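Local coordinates for protein transketolase (Campylobacter jejuni, PDB 3M6L) that is a dimeric transketolase-family enzyme that binds calcium and holds thiamine diphosphate between its two subunits, at residues Tyr164-Leu169 and Glu394-Ala399; Ala415-Phe420 and Phe442-Ile447; Arg322-Asp327 and Tyr407-Pro412. All coordinates share one frame; numbering follows the deposited sequence.

Interaction 1 (Tyr164-Leu169 and Glu394-Ala399). With TPP (thiamine diphosphate), chain C.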
loop_
_atom_site.group_PDB
_atom_site.type_symbol
_atom_site.label_atom_id
_atom_site.label_comp_id
_atom_site.label_asym_id
_atom_site.label_seq_id
_atom_site.Cartn_x
_atom_site.Cartn_y
_atom_site.Cartn_z
ATOM N N TYR A 164 -5.396 -0.394 13.139
ATOM C CA TYR A 164 -6.416 -1.363 13.516
ATOM C C TYR A 164 -5.815 -2.757 13.385
ATOM O O TYR A 164 -6.024 -3.615 14.199
ATOM C CB TYR A 164 -7.662 -1.276 12.669
ATOM C CG TYR A 164 -8.406 0.018 12.635
ATOM C CD1 TYR A 164 -9.595 0.171 13.367
ATOM C CD2 TYR A 164 -8.057 1.027 11.777
ATOM C CE1 TYR A 164 -10.287 1.323 13.298
ATOM C CE2 TYR A 164 -8.779 2.203 11.680
ATOM C CZ TYR A 164 -9.946 2.324 12.414
ATOM O OH TYR A 164 -10.664 3.432 12.350
ATOM N N GLU A 165 -5.088 -3.028 12.266
ATOM C CA GLU A 165 -4.417 -4.340 12.038
ATOM C C GLU A 165 -3.505 -4.669 13.190
ATOM O O GLU A 165 -3.526 -5.788 13.729
ATOM C CB GLU A 165 -3.617 -4.311 10.705
ATOM C CG GLU A 165 -4.431 -4.233 9.418
ATOM C CD GLU A 165 -3.484 -4.239 8.201
ATOM O OE1 GLU A 165 -2.248 -4.496 8.358
ATOM O OE2 GLU A 165 -3.994 -4.053 7.064
ATOM N N ALA A 166 -2.602 -3.733 13.529
ATOM C CA ALA A 166 -1.604 -4.003 14.563
ATOM C C ALA A 166 -2.221 -4.128 15.945
ATOM O O ALA A 166 -1.789 -5.023 16.648
ATOM C CB ALA A 166 -0.525 -2.920 14.549
ATOM N N CYS A 167 -3.199 -3.326 16.249
ATOM C CA CYS A 167 -3.871 -3.409 17.581
ATOM C C CYS A 167 -4.670 -4.713 17.723
ATOM O O CYS A 167 -4.739 -5.354 18.827
ATOM C CB CYS A 167 -4.675 -2.196 17.815
ATOM S SG CYS A 167 -3.558 -0.729 18.105
ATOM N N SER A 168 -5.229 -5.189 16.608
ATOM C CA SER A 168 -5.892 -6.519 16.599
ATOM C C SER A 168 -4.947 -7.575 17.087
ATOM O O SER A 168 -5.234 -8.413 17.966
ATOM C CB SER A 168 -6.417 -6.829 15.164
ATOM O OG SER A 168 -7.224 -7.990 15.132
ATOM N N LEU A 169 -3.746 -7.581 16.542
ATOM C CA LEU A 169 -2.742 -8.497 16.992
ATOM C C LEU A 169 -2.313 -8.274 18.483
ATOM O O LEU A 169 -1.994 -9.273 19.168
ATOM C CB LEU A 169 -1.545 -8.509 16.070
ATOM C CG LEU A 169 -1.606 -9.318 14.781
ATOM C CD1 LEU A 169 -0.501 -8.914 13.692
ATOM C CD2 LEU A 169 -1.561 -10.830 15.005
ATOM N N GLU A 394 -1.045 -7.681 5.678
ATOM C CA GLU A 394 0.253 -7.507 5.086
ATOM C C GLU A 394 0.963 -6.285 5.641
ATOM O O GLU A 394 2.178 -6.333 5.902
ATOM C CB GLU A 394 0.170 -7.421 3.558
ATOM C CG GLU A 394 -0.350 -8.647 2.875
ATOM C CD GLU A 394 -1.851 -8.741 2.799
ATOM O OE1 GLU A 394 -2.507 -7.726 3.209
ATOM O OE2 GLU A 394 -2.335 -9.765 2.268
ATOM N N HIS A 395 0.300 -5.119 5.709
ATOM C CA HIS A 395 1.011 -3.928 6.087
ATOM C C HIS A 395 1.505 -3.948 7.523
ATOM O O HIS A 395 2.654 -3.629 7.803
ATOM C CB HIS A 395 0.111 -2.746 5.897
ATOM C CG HIS A 395 0.717 -1.400 5.742
ATOM N ND1 HIS A 395 2.044 -1.072 5.650
ATOM C CD2 HIS A 395 0.013 -0.259 5.516
ATOM C CE1 HIS A 395 2.119 0.246 5.444
ATOM N NE2 HIS A 395 0.905 0.739 5.392
ATOM N N ALA A 396 0.652 -4.352 8.460
ATOM C CA ALA A 396 1.041 -4.438 9.826
ATOM C C ALA A 396 2.148 -5.507 10.034
ATOM O O ALA A 396 3.083 -5.315 10.796
ATOM C CB ALA A 396 -0.154 -4.706 10.724
HETATM N N MSE A 397 2.073 -6.612 9.290
HETATM C CA MSE A 397 3.152 -7.569 9.324
HETATM C C MSE A 397 4.497 -7.001 9.030
HETATM O O MSE A 397 5.452 -7.193 9.772
HETATM C CB MSE A 397 2.881 -8.741 8.416
HETATM C CG MSE A 397 4.026 -9.531 8.011
HETATM SE SE MSE A 397 3.677 -11.059 6.829
HETATM C CE MSE A 397 3.493 -9.917 5.192
ATOM N N ALA A 398 4.612 -6.205 7.936
ATOM C CA ALA A 398 5.872 -5.611 7.639
ATOM C C ALA A 398 6.313 -4.571 8.635
ATOM O O ALA A 398 7.504 -4.523 8.999
ATOM C CB ALA A 398 5.814 -4.969 6.215
ATOM N N ALA A 399 5.385 -3.768 9.166
ATOM C CA ALA A 399 5.771 -2.834 10.177
ATOM C C ALA A 399 6.149 -3.453 11.532
ATOM O O ALA A 399 7.114 -2.974 12.180
ATOM C CB ALA A 399 4.739 -1.782 10.392
HETATM N "N1'" TPP C . -4.046 -10.706 0.667
HETATM C "C2'" TPP C . -4.932 -10.032 -0.062
HETATM C CM2 TPP C . -4.928 -8.521 0.074
HETATM N "N3'" TPP C . -5.829 -10.538 -0.938
HETATM C "C4'" TPP C . -5.820 -11.852 -1.179
HETATM N "N4'" TPP C . -6.666 -12.305 -2.076
HETATM C "C5'" TPP C . -4.890 -12.712 -0.373
HETATM C "C6'" TPP C . -4.029 -12.071 0.517
HETATM C "C7'" TPP C . -4.881 -14.280 -0.540
HETATM N N3 TPP C . -6.174 -14.877 0.081
HETATM C C2 TPP C . -7.383 -15.225 -0.510
HETATM S S1 TPP C . -8.750 -15.729 0.500
HETATM C C5 TPP C . -7.636 -15.609 1.851
HETATM C C4 TPP C . -6.327 -15.099 1.410
HETATM C CM4 TPP C . -5.303 -14.834 2.443
HETATM C C6 TPP C . -7.962 -15.923 3.292
HETATM C C7 TPP C . -9.139 -16.840 3.583
HETATM O O7 TPP C . -10.103 -15.867 3.619
HETATM P PA TPP C . -11.590 -15.912 3.987
HETATM O O1A TPP C . -11.985 -14.517 3.766
HETATM O O2A TPP C . -11.649 -16.412 5.412
HETATM O O3A TPP C . -12.171 -16.964 2.982
HETATM P PB TPP C . -12.860 -18.418 3.045
HETATM O O1B TPP C . -13.850 -18.392 1.952
HETATM O O2B TPP C . -13.392 -18.695 4.423
HETATM O O3B TPP C . -11.789 -19.443 2.873
HETATM O O HOH W 1 -2.518 -4.767 4.995
#
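E165 reaches across from helix 161-172 to the first turn of helix 394-407, where its OE1 accepts the backbone N-H of A396 at 2.9 Å (N to OE1). The donor lies nearly in line with the C-O bond of the carboxylate, and the angle at hydrogen is 153°. An extended chain beyond CG (chi2 -179°) carries the carboxylate this far. The methyl of A396 lies alongside the chain, nearly in the carboxylate plane, its CB 3.5 Å from E165 CB and 3.2 Å from E165 OE1. OE2 turns to a water that donates to it and accepts from H395 N at 2.9 Å (water O to N), so the carboxylate takes up two successive N-H groups, A396 directly and H395 through the water. OE2 also accepts from G161 N of the second subunit. A166 CB and A396 CB meet at 4.2 Å. E394 points its CB away from helix 161-172; its OE2 lies 2.5 Å from N1' of thiamine diphosphate, a glutamate position familiar in enzymes of this cofactor. The helical segments cross at -70° with axes 8.7 Å apart, consistent with small alanines meeting there; helix 121-140 packs on A166 and H395, helix 421-434 on E394 and H395.

Interaction 2 (Ala415-Phe420 and Phe442-Ile447). With TPP (thiamine diphosphate), chain C; R5P (ribose-5-phosphate), chain F.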
loop_
_atom_site.group_PDB
_atom_site.type_symbol
_atom_site.label_atom_id
_atom_site.label_comp_id
_atom_site.label_asym_id
_atom_site.label_seq_id
_atom_site.Cartn_x
_atom_site.Cartn_y
_atom_site.Cartn_z
ATOM N N ALA A 415 6.207 -12.612 4.621
ATOM C CA ALA A 415 5.877 -13.280 3.398
ATOM C C ALA A 415 4.426 -13.095 2.922
ATOM O O ALA A 415 3.470 -13.051 3.717
ATOM C CB ALA A 415 6.073 -14.875 3.605
ATOM N N THR A 416 4.264 -12.854 1.615
ATOM C CA THR A 416 2.986 -12.854 0.931
ATOM C C THR A 416 3.217 -13.133 -0.557
ATOM O O THR A 416 4.340 -13.375 -0.999
ATOM C CB THR A 416 2.147 -11.514 1.192
ATOM O OG1 THR A 416 0.843 -11.628 0.620
ATOM C CG2 THR A 416 3.064 -10.365 0.706
ATOM N N PHE A 417 2.109 -13.134 -1.290
ATOM C CA PHE A 417 2.194 -13.228 -2.749
ATOM C C PHE A 417 2.795 -11.916 -3.205
ATOM O O PHE A 417 2.471 -10.831 -2.656
ATOM C CB PHE A 417 0.826 -13.432 -3.411
ATOM C CG PHE A 417 0.138 -14.718 -3.174
ATOM C CD1 PHE A 417 0.853 -15.882 -2.961
ATOM C CD2 PHE A 417 -1.277 -14.779 -3.195
ATOM C CE1 PHE A 417 0.137 -17.049 -2.818
ATOM C CE2 PHE A 417 -1.919 -15.947 -3.046
ATOM C CZ PHE A 417 -1.193 -17.061 -2.861
ATOM N N PHE A 418 3.584 -11.943 -4.282
ATOM C CA PHE A 418 4.247 -10.712 -4.777
ATOM C C PHE A 418 3.237 -9.592 -5.104
ATOM O O PHE A 418 3.511 -8.421 -4.900
ATOM C CB PHE A 418 5.108 -11.053 -5.998
ATOM C CG PHE A 418 6.088 -10.037 -6.468
ATOM C CD1 PHE A 418 6.711 -9.085 -5.596
ATOM C CD2 PHE A 418 6.463 -10.011 -7.825
ATOM C CE1 PHE A 418 7.623 -8.187 -6.090
ATOM C CE2 PHE A 418 7.402 -9.158 -8.232
ATOM C CZ PHE A 418 7.979 -8.237 -7.394
ATOM N N ILE A 419 2.079 -9.963 -5.639
ATOM C CA ILE A 419 1.067 -8.916 -5.996
ATOM C C ILE A 419 0.685 -8.154 -4.758
ATOM O O ILE A 419 0.462 -6.938 -4.748
ATOM C CB ILE A 419 -0.178 -9.528 -6.743
ATOM C CG1 ILE A 419 -1.119 -8.386 -7.208
ATOM C CG2 ILE A 419 -0.883 -10.434 -5.825
ATOM C CD1 ILE A 419 -0.443 -7.313 -8.044
ATOM N N PHE A 420 0.630 -8.828 -3.623
ATOM C CA PHE A 420 0.204 -8.136 -2.379
ATOM C C PHE A 420 1.341 -7.482 -1.587
ATOM O O PHE A 420 1.154 -6.907 -0.511
ATOM C CB PHE A 420 -0.711 -9.059 -1.536
ATOM C CG PHE A 420 -1.908 -9.643 -2.318
ATOM C CD1 PHE A 420 -2.695 -8.854 -3.092
ATOM C CD2 PHE A 420 -2.156 -10.980 -2.322
ATOM C CE1 PHE A 420 -3.783 -9.371 -3.828
ATOM C CE2 PHE A 420 -3.216 -11.492 -3.030
ATOM C CZ PHE A 420 -3.961 -10.703 -3.820
ATOM N N PHE A 442 8.375 -13.144 -1.440
ATOM C CA PHE A 442 7.278 -12.879 -2.290
ATOM C C PHE A 442 7.188 -13.982 -3.336
ATOM O O PHE A 442 7.957 -13.987 -4.295
ATOM C CB PHE A 442 7.467 -11.560 -3.072
ATOM C CG PHE A 442 7.537 -10.293 -2.215
ATOM C CD1 PHE A 442 6.694 -10.094 -1.107
ATOM C CD2 PHE A 442 8.432 -9.367 -2.538
ATOM C CE1 PHE A 442 6.756 -8.871 -0.395
ATOM C CE2 PHE A 442 8.536 -8.160 -1.821
ATOM C CZ PHE A 442 7.661 -7.974 -0.725
ATOM N N THR A 443 6.227 -14.832 -3.193
ATOM C CA THR A 443 5.976 -15.897 -4.128
ATOM C C THR A 443 4.943 -15.515 -5.222
ATOM O O THR A 443 4.287 -14.404 -5.237
ATOM C CB THR A 443 5.583 -17.218 -3.376
ATOM O OG1 THR A 443 4.228 -17.171 -2.945
ATOM C CG2 THR A 443 6.552 -17.459 -2.209
ATOM N N HIS A 444 4.699 -16.417 -6.153
ATOM C CA HIS A 444 3.687 -16.249 -7.195
ATOM C C HIS A 444 3.968 -15.018 -8.007
ATOM O O HIS A 444 3.154 -14.106 -8.127
ATOM C CB HIS A 444 2.313 -16.210 -6.557
ATOM C CG HIS A 444 1.901 -17.526 -5.965
ATOM N ND1 HIS A 444 2.567 -18.090 -4.898
ATOM C CD2 HIS A 444 0.790 -18.272 -6.179
ATOM C CE1 HIS A 444 1.968 -19.246 -4.611
ATOM N NE2 HIS A 444 0.849 -19.345 -5.320
ATOM N N ASP A 445 5.139 -15.034 -8.537
ATOM C CA ASP A 445 5.752 -13.834 -9.102
ATOM C C ASP A 445 5.284 -13.364 -10.496
ATOM O O ASP A 445 5.752 -12.223 -10.883
ATOM C CB ASP A 445 7.311 -13.936 -9.167
ATOM C CG ASP A 445 7.829 -14.935 -10.187
ATOM O OD1 ASP A 445 7.147 -15.945 -10.494
ATOM O OD2 ASP A 445 8.895 -14.653 -10.786
ATOM N N SER A 446 4.421 -14.086 -11.202
ATOM C CA SER A 446 4.175 -13.692 -12.603
ATOM C C SER A 446 2.885 -14.189 -13.104
ATOM O O SER A 446 2.121 -14.776 -12.350
ATOM C CB SER A 446 5.310 -14.235 -13.490
ATOM O OG SER A 446 5.061 -15.588 -13.784
ATOM N N ILE A 447 2.567 -13.852 -14.351
ATOM C CA ILE A 447 1.495 -14.532 -15.075
ATOM C C ILE A 447 1.460 -16.069 -14.980
ATOM O O ILE A 447 0.413 -16.620 -15.123
ATOM C CB ILE A 447 1.456 -14.039 -16.583
ATOM C CG1 ILE A 447 2.808 -14.172 -17.230
ATOM C CG2 ILE A 447 0.901 -12.641 -16.669
ATOM C CD1 ILE A 447 2.679 -14.164 -18.770
HETATM N "N1'" TPP C . -4.046 -10.706 0.667
HETATM C "C2'" TPP C . -4.932 -10.032 -0.062
HETATM C CM2 TPP C . -4.928 -8.521 0.074
HETATM N "N3'" TPP C . -5.829 -10.538 -0.938
HETATM C "C4'" TPP C . -5.820 -11.852 -1.179
HETATM N "N4'" TPP C . -6.666 -12.305 -2.076
HETATM C "C5'" TPP C . -4.890 -12.712 -0.373
HETATM C "C6'" TPP C . -4.029 -12.071 0.517
HETATM C "C7'" TPP C . -4.881 -14.280 -0.540
HETATM N N3 TPP C . -6.174 -14.877 0.081
HETATM C C2 TPP C . -7.383 -15.225 -0.510
HETATM S S1 TPP C . -8.750 -15.729 0.500
HETATM C C5 TPP C . -7.636 -15.609 1.851
HETATM C C4 TPP C . -6.327 -15.099 1.410
HETATM C CM4 TPP C . -5.303 -14.834 2.443
HETATM C C6 TPP C . -7.962 -15.923 3.292
HETATM C C7 TPP C . -9.139 -16.840 3.583
HETATM O O7 TPP C . -10.103 -15.867 3.619
HETATM P PA TPP C . -11.590 -15.912 3.987
HETATM O O1A TPP C . -11.985 -14.517 3.766
HETATM O O2A TPP C . -11.649 -16.412 5.412
HETATM O O3A TPP C . -12.171 -16.964 2.982
HETATM P PB TPP C . -12.860 -18.418 3.045
HETATM O O1B TPP C . -13.850 -18.392 1.952
HETATM O O2B TPP C . -13.392 -18.695 4.423
HETATM O O3B TPP C . -11.789 -19.443 2.873
HETATM C C1 R5P F . -6.163 -15.967 -3.440
HETATM O O1 R5P F . -7.485 -15.343 -3.560
HETATM C C2 R5P F . -6.258 -17.500 -3.393
HETATM O O2 R5P F . -6.600 -18.027 -2.095
HETATM C C3 R5P F . -5.120 -18.333 -4.043
HETATM O O3 R5P F . -5.909 -18.833 -5.114
HETATM C C4 R5P F . -4.566 -19.678 -3.471
HETATM O O4 R5P F . -4.465 -19.592 -2.035
HETATM C C5 R5P F . -3.263 -20.216 -4.181
HETATM O O5 R5P F . -3.020 -21.679 -4.138
HETATM P P R5P F . -1.589 -22.349 -4.625
HETATM O O1P R5P F . -0.587 -22.630 -3.372
HETATM O O2P R5P F . -1.037 -21.211 -5.640
HETATM O O3P R5P F . -1.683 -23.598 -5.444
HETATM O O HOH W 2 1.422 -12.645 -6.798
#
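F417 and H444 bring their rings together at the ends of strands 411-417 and 439-443, the parallel pair of a beta-alpha-beta crossover through helix 421-434. From F417 CB, which lies 4.0 Å from T443 O, the side chain leans back over the other segment, with CG anti to the carbonyl carbon (chi1 -68°). CD1 has T443 OG1 at the ring edge, in plane, and also approaches H444 ND1. CE1 sits over the centre of the imidazole, 3.3 Å above its plane, although the two planes are inclined at 40° and the pair is oblique. At the tip, CZ comes to 4.0 Å from C5 of ribose-5-phosphate. T443 N donates to T416 O and F418 N to T443 O, the latter at 2.7 Å (N to O) and 164°. A water accepting from I419 N and donating to H444 O continues the join beyond the strands. F418 CD1 lies 3.5 Å from F442 CD2, with the rings slid apart. F420 lays one ring face against the pyrimidine of thiamine diphosphate, while I419 CG2 covers the opposite face. The imidazole is held at both nitrogens. ND1 donates to T443 OG1, itself bonded to N372. H444 NE2 donates to O2P of ribose-5-phosphate at 2.7 Å. With both nitrogens engaged, the ring's rotation is fixed and an N-H is presented to the phosphate.

Interaction 3 (Arg322-Asp327 and Tyr407-Pro412)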
loop_
_atom_site.group_PDB
_atom_site.type_symbol
_atom_site.label_atom_id
_atom_site.label_comp_id
_atom_site.label_asym_id
_atom_site.label_seq_id
_atom_site.Cartn_x
_atom_site.Cartn_y
_atom_site.Cartn_z
ATOM N N ARG A 322 25.395 -15.475 21.048
ATOM C CA ARG A 322 25.092 -15.999 19.742
ATOM C C ARG A 322 24.032 -15.098 18.999
ATOM O O ARG A 322 24.143 -14.886 17.784
ATOM C CB ARG A 322 24.614 -17.421 19.775
ATOM C CG ARG A 322 25.606 -18.460 20.335
ATOM C CD ARG A 322 25.206 -19.843 20.082
ATOM N NE ARG A 322 24.017 -20.248 20.831
ATOM C CZ ARG A 322 24.010 -20.624 22.109
ATOM N NH1 ARG A 322 25.118 -20.646 22.841
ATOM N NH2 ARG A 322 22.897 -20.976 22.665
ATOM N N LEU A 323 23.000 -14.672 19.701
ATOM C CA LEU A 323 21.961 -13.834 19.054
ATOM C C LEU A 323 22.528 -12.481 18.599
ATOM O O LEU A 323 22.180 -11.918 17.568
ATOM C CB LEU A 323 20.790 -13.592 20.037
ATOM C CG LEU A 323 19.979 -14.816 20.405
ATOM C CD1 LEU A 323 19.141 -14.520 21.586
ATOM C CD2 LEU A 323 19.082 -15.273 19.210
ATOM N N LEU A 324 23.431 -11.928 19.383
ATOM C CA LEU A 324 24.019 -10.647 18.983
ATOM C C LEU A 324 25.109 -10.751 17.887
ATOM O O LEU A 324 25.405 -9.768 17.250
ATOM C CB LEU A 324 24.589 -9.994 20.239
ATOM C CG LEU A 324 23.610 -9.611 21.354
ATOM C CD1 LEU A 324 24.504 -9.257 22.597
ATOM C CD2 LEU A 324 22.747 -8.445 20.901
ATOM N N ASN A 325 25.684 -11.919 17.682
ATOM C CA ASN A 325 26.818 -12.139 16.790
ATOM C C ASN A 325 26.584 -13.383 15.977
ATOM O O ASN A 325 27.302 -14.378 16.128
ATOM C CB ASN A 325 28.093 -12.344 17.652
ATOM C CG ASN A 325 28.433 -11.125 18.518
ATOM O OD1 ASN A 325 28.854 -10.084 17.997
ATOM N ND2 ASN A 325 28.233 -11.246 19.857
ATOM N N PRO A 326 25.527 -13.393 15.133
ATOM C CA PRO A 326 25.320 -14.588 14.343
ATOM C C PRO A 326 26.447 -14.850 13.341
ATOM O O PRO A 326 27.032 -13.914 12.789
ATOM C CB PRO A 326 23.949 -14.346 13.702
ATOM C CG PRO A 326 23.779 -12.883 13.675
ATOM C CD PRO A 326 24.540 -12.335 14.861
ATOM N N ASP A 327 26.735 -16.113 13.111
ATOM C CA ASP A 327 27.764 -16.547 12.188
ATOM C C ASP A 327 27.106 -17.151 10.955
ATOM O O ASP A 327 26.648 -18.293 10.952
ATOM C CB ASP A 327 28.646 -17.628 12.788
ATOM C CG ASP A 327 29.950 -17.766 12.020
ATOM O OD1 ASP A 327 29.957 -17.529 10.770
ATOM O OD2 ASP A 327 30.988 -18.045 12.684
ATOM N N TYR A 407 14.856 -4.578 17.214
ATOM C CA TYR A 407 14.779 -4.889 18.632
ATOM C C TYR A 407 16.168 -5.139 19.202
ATOM O O TYR A 407 16.472 -4.692 20.301
ATOM C CB TYR A 407 13.833 -6.103 18.906
ATOM C CG TYR A 407 13.647 -6.313 20.373
ATOM C CD1 TYR A 407 12.658 -5.568 21.059
ATOM C CD2 TYR A 407 14.457 -7.166 21.082
ATOM C CE1 TYR A 407 12.489 -5.759 22.410
ATOM C CE2 TYR A 407 14.249 -7.354 22.422
ATOM C CZ TYR A 407 13.260 -6.674 23.041
ATOM O OH TYR A 407 13.102 -6.804 24.445
ATOM N N GLY A 408 16.988 -5.971 18.557
ATOM C CA GLY A 408 18.362 -6.079 18.935
ATOM C C GLY A 408 18.865 -7.502 18.747
ATOM O O GLY A 408 20.067 -7.683 18.669
ATOM N N ILE A 409 17.977 -8.445 18.601
ATOM C CA ILE A 409 18.414 -9.878 18.565
ATOM C C ILE A 409 17.700 -10.766 17.550
ATOM O O ILE A 409 17.951 -12.004 17.488
ATOM C CB ILE A 409 18.203 -10.579 19.962
ATOM C CG1 ILE A 409 16.735 -10.568 20.377
ATOM C CG2 ILE A 409 19.159 -9.963 20.954
ATOM C CD1 ILE A 409 16.349 -11.483 21.601
ATOM N N PHE A 410 17.021 -10.135 16.592
ATOM C CA PHE A 410 16.134 -10.935 15.704
ATOM C C PHE A 410 16.470 -10.649 14.227
ATOM O O PHE A 410 16.870 -9.563 13.887
ATOM C CB PHE A 410 14.678 -10.610 15.948
ATOM C CG PHE A 410 14.165 -11.032 17.287
ATOM C CD1 PHE A 410 14.182 -12.394 17.619
ATOM C CD2 PHE A 410 13.678 -10.124 18.181
ATOM C CE1 PHE A 410 13.721 -12.794 18.929
ATOM C CE2 PHE A 410 13.197 -10.518 19.434
ATOM C CZ PHE A 410 13.236 -11.857 19.789
ATOM N N LEU A 411 16.167 -11.648 13.405
ATOM C CA LEU A 411 16.365 -11.634 11.943
ATOM C C LEU A 411 15.033 -12.050 11.356
ATOM O O LEU A 411 14.760 -13.243 11.182
ATOM C CB LEU A 411 17.447 -12.693 11.555
ATOM C CG LEU A 411 18.812 -12.235 11.984
ATOM C CD1 LEU A 411 19.749 -13.554 11.938
ATOM C CD2 LEU A 411 19.305 -11.108 11.074
ATOM N N PRO A 412 14.088 -11.120 11.103
ATOM C CA PRO A 412 12.745 -11.474 10.666
ATOM C C PRO A 412 12.539 -11.594 9.160
ATOM O O PRO A 412 13.224 -10.940 8.365
ATOM C CB PRO A 412 11.905 -10.302 11.197
ATOM C CG PRO A 412 12.916 -9.159 11.039
ATOM C CD PRO A 412 14.236 -9.690 11.346
HETATM O O HOH W 3 19.991 -12.961 15.889
#
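Apolar contact between L323 and I409 forms the middle of this interface, where the end of helix 317-324 meets the turn leading into strand 411-417. The two side chains cross obliquely and touch at both root and branch: L323 CB lies 4.0 Å from I409 CB, and L323 CD1 lies 4.1 Å from I409 CD1. I409 holds CG1 between its backbone N and carbonyl carbon (chi1 60°), which leaves CG2 anti to the carbonyl carbon, within 3.9 Å of L324 CD2. That same L324 methyl rests 3.6 Å from G408 O. A looser contact at the edge pairs P326 CG with L411 CD1 at 4.4 Å.

Polar linkage is indirect, for no hydrogen bond joins the segments themselves. One water instead donates to both L323 O, at 2.9 Å from its oxygen, and I409 O, at 2.8 Å. Both its protons are thereby used, and it ties a carbonyl near the helix end to one in the turn.

In the backbone, G408 is first to leave helical angles after helix 394-407, where the chain turns toward strand 411-417; at its phi/psi of 146°/-16° a CB would jam against Y407 O, which calls for glycine. Beyond the turn, L411 makes backbone bonds to G360 and L362, and P412 to F439, entering the six-stranded parallel sheet; I409 packs on helix 121-140, while L323 touches E359 before strand 361-365.

In the fold
Helix 394-407 and strand 411-417 string the three contacts together. Interaction 1 uses the start of the helix, interaction 3 the turn after it, and interaction 2 the far end of the strand. Interactions 1 and 2 have centres about 19 Å apart yet touch, M397 CE lying 3.5 Å from A415 O, and both reach the same thiamine diphosphate, which the second subunit also binds through residues including H259 and N185. Interaction 3 stands apart, its centre about 23 Å from that of interaction 1 and about 27 Å from that of interaction 2. Interactions 1 and 3 each join the cofactor-binding and pyrimidine-binding family regions, whereas interaction 2 stays within the latter.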